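Side-chain contact in uncharacterized protein (Staphylococcus saprophyticus subsp. saprophyticus ATCC 15305, PDB 3FOJ), which is of unknown function but adopts a rhodanese-like fold, a small domain often associated with sulfur transfer: residues 23-26 with 27-31. Sequence-based numbering, arbitrary orientation.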
ATOM      1  N   ASP A  23       1.820  -1.067   3.319  1.00  9.64           N
ATOM      2  CA  ASP A  23       3.214  -0.958   2.884  1.00 10.23           C
ATOM      3  C   ASP A  23       3.793  -2.374   2.939  1.00 10.36           C
ATOM      4  O   ASP A  23       3.934  -2.938   4.021  1.00 10.60           O
ATOM      5  CB  ASP A  23       3.956  -0.046   3.870  1.00 11.35           C
ATOM      6  CG  ASP A  23       5.378   0.269   3.446  1.00 11.91           C
ATOM      7  OD1 ASP A  23       6.028  -0.566   2.782  1.00 10.55           O
ATOM      8  OD2 ASP A  23       5.861   1.364   3.809  1.00 13.85           O
ATOM      9  N   VAL A  24       4.139  -2.940   1.784  1.00  8.66           N
ATOM     10  CA  VAL A  24       4.654  -4.306   1.743  1.00  9.97           C
ATOM     11  C   VAL A  24       6.174  -4.463   1.615  1.00 10.65           C
ATOM     12  O   VAL A  24       6.672  -5.538   1.267  1.00 11.39           O
ATOM     13  CB  VAL A  24       3.941  -5.109   0.619  1.00  8.64           C
ATOM     14  CG1 VAL A  24       2.433  -5.118   0.877  1.00  8.89           C
ATOM     15  CG2 VAL A  24       4.224  -4.486  -0.748  1.00 10.15           C
ATOM     16  N   ARG A  25       6.910  -3.396   1.903  1.00 11.00           N
ATOM     17  CA  ARG A  25       8.370  -3.446   1.838  1.00 12.10           C
ATOM     18  C   ARG A  25       8.890  -4.223   3.046  1.00 13.63           C
ATOM     19  O   ARG A  25       8.114  -4.620   3.914  1.00 13.67           O
ATOM     20  CB  ARG A  25       8.951  -2.031   1.855  1.00 11.59           C
ATOM     21  CG  ARG A  25       8.584  -1.174   0.644  1.00 11.59           C
ATOM     22  CD  ARG A  25       9.125   0.241   0.807  1.00 12.28           C
ATOM     23  NE  ARG A  25       8.522   0.899   1.960  1.00 11.45           N
ATOM     24  CZ  ARG A  25       8.997   1.992   2.549  1.00 10.45           C
ATOM     25  NH1 ARG A  25      10.103   2.572   2.095  1.00 13.85           N
ATOM     26  NH2 ARG A  25       8.364   2.499   3.599  1.00 10.14           N
ATOM     27  N   THR A  26      10.201  -4.439   3.107  1.00 16.89           N
ATOM     28  CA  THR A  26      10.774  -5.163   4.237  1.00 17.66           C
ATOM     29  C   THR A  26      11.049  -4.213   5.402  1.00 19.68           C
ATOM     30  O   THR A  26      11.069  -2.994   5.232  1.00 17.91           O
ATOM     31  CB  THR A  26      12.080  -5.898   3.847  1.00 19.62           C
ATOM     32  OG1 THR A  26      13.040  -4.959   3.351  1.00 21.67           O
ATOM     33  CG2 THR A  26      11.797  -6.947   2.781  1.00 20.43           C
ATOM     34  N   ASP A  27      11.255  -4.790   6.583  1.00 20.25           N
ATOM     35  CA  ASP A  27      11.505  -4.043   7.814  1.00 22.41           C
ATOM     36  C   ASP A  27      12.515  -2.894   7.744  1.00 22.03           C
ATOM     37  O   ASP A  27      12.190  -1.764   8.110  1.00 21.65           O
ATOM     38  CB  ASP A  27      11.923  -5.020   8.920  1.00 25.93           C
ATOM     39  CG  ASP A  27      12.147  -4.334  10.255  1.00 28.57           C
ATOM     40  OD1 ASP A  27      13.028  -3.451  10.340  1.00 32.23           O
ATOM     41  OD2 ASP A  27      11.443  -4.682  11.226  1.00 31.74           O
ATOM     42  N   GLN A  28      13.736  -3.170   7.297  1.00 20.75           N
ATOM     43  CA  GLN A  28      14.751  -2.123   7.233  1.00 20.41           C
ATOM     44  C   GLN A  28      14.337  -0.978   6.316  1.00 18.92           C
ATOM     45  O   GLN A  28      14.729   0.168   6.528  1.00 19.34           O
ATOM     46  CB  GLN A  28      16.097  -2.696   6.778  1.00 21.04           C
ATOM     47  CG  GLN A  28      17.227  -1.665   6.722  1.00 22.41           C
ATOM     48  CD  GLN A  28      17.632  -1.127   8.088  1.00 22.68           C
ATOM     49  OE1 GLN A  28      18.422  -0.182   8.184  1.00 23.28           O
ATOM     50  NE2 GLN A  28      17.100  -1.726   9.149  1.00 22.13           N
ATOM     51  N   GLU A  29      13.543  -1.289   5.294  1.00 17.90           N
ATOM     52  CA  GLU A  29      13.077  -0.268   4.368  1.00 17.16           C
ATOM     53  C   GLU A  29      12.033   0.626   5.032  1.00 15.48           C
ATOM     54  O   GLU A  29      12.093   1.852   4.921  1.00 15.50           O
ATOM     55  CB  GLU A  29      12.490  -0.921   3.115  1.00 18.13           C
ATOM     56  CG  GLU A  29      13.523  -1.645   2.264  1.00 22.23           C
ATOM     57  CD  GLU A  29      12.909  -2.355   1.074  1.00 23.69           C
ATOM     58  OE1 GLU A  29      12.259  -3.405   1.274  1.00 25.90           O
ATOM     59  OE2 GLU A  29      13.070  -1.861  -0.063  1.00 26.40           O
ATOM     60  N   THR A  30      11.075   0.017   5.728  1.00 14.39           N
ATOM     61  CA  THR A  30      10.045   0.799   6.397  1.00 13.00           C
ATOM     62  C   THR A  30      10.666   1.574   7.555  1.00 12.80           C
ATOM     63  O   THR A  30      10.123   2.590   7.994  1.00 12.85           O
ATOM     64  CB  THR A  30       8.885  -0.086   6.924  1.00 13.53           C
ATOM     65  OG1 THR A  30       9.390  -1.057   7.852  1.00 14.80           O
ATOM     66  CG2 THR A  30       8.191  -0.798   5.767  1.00 12.63           C
ATOM     67  N   ALA A  31      11.813   1.097   8.033  1.00 12.63           N
ATOM     68  CA  ALA A  31      12.521   1.757   9.124  1.00 14.36           C
ATOM     69  C   ALA A  31      12.994   3.147   8.693  1.00 14.24           C
ATOM     70  O   ALA A  31      13.278   4.004   9.531  1.00 15.19           O
ATOM     71  CB  ALA A  31      13.714   0.908   9.563  1.00 14.67           C
TER
HETATM   72  O   HOH W   1      11.143   4.809   3.520  1.00 20.20           O
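At the N-terminus of helix 27-30, where the loop after strand 20-23 of this rhodanese-like domain turns into the helix, Glu29 at N3 receives the backbone N of the N-cap residue Thr26, the one half of a capping box that is present. Thr26 N donates to Glu29 OE1 at 2.9 Å, with a nearly straight N-H...O angle of 167°. Thr26 OG1 donates to the same oxygen at 2.7 Å. Both donors meet OE1 on its anti side but from opposite faces of the carboxylate, so two bonds grip one oxygen and should restrain the carboxylate's rotation. The other half is absent: OG1 is spent on the carboxylate and makes no capping bond to a backbone N-H of the helix. The Thr26 carbonyl starts the helical bonding, accepting Thr30 N at 3.1 Å, while Glu29 N gives it a weak bond, bent to 125°.

Arg25 extends from the loop over this first turn, its guanidinium lying face-on to the backbone; Thr30 N lies over the centre of the group, 4.2 Å above its plane. The bend at chi3 (-63°) returns the group to Asp23, whose syn lone pairs receive NE at OD1 and NH2 at OD2, the latter at 2.8 Å. Asp23 OD1 also accepts Arg25 N, closing an Asx turn, and NH2 has a second acceptor in Gly33 O. The Thr30 methyl CG2 packs against this salt bridge, 3.7 Å from Asp23 OD1, while Thr30 OG1 donates to Asp27 O at 2.9 Å.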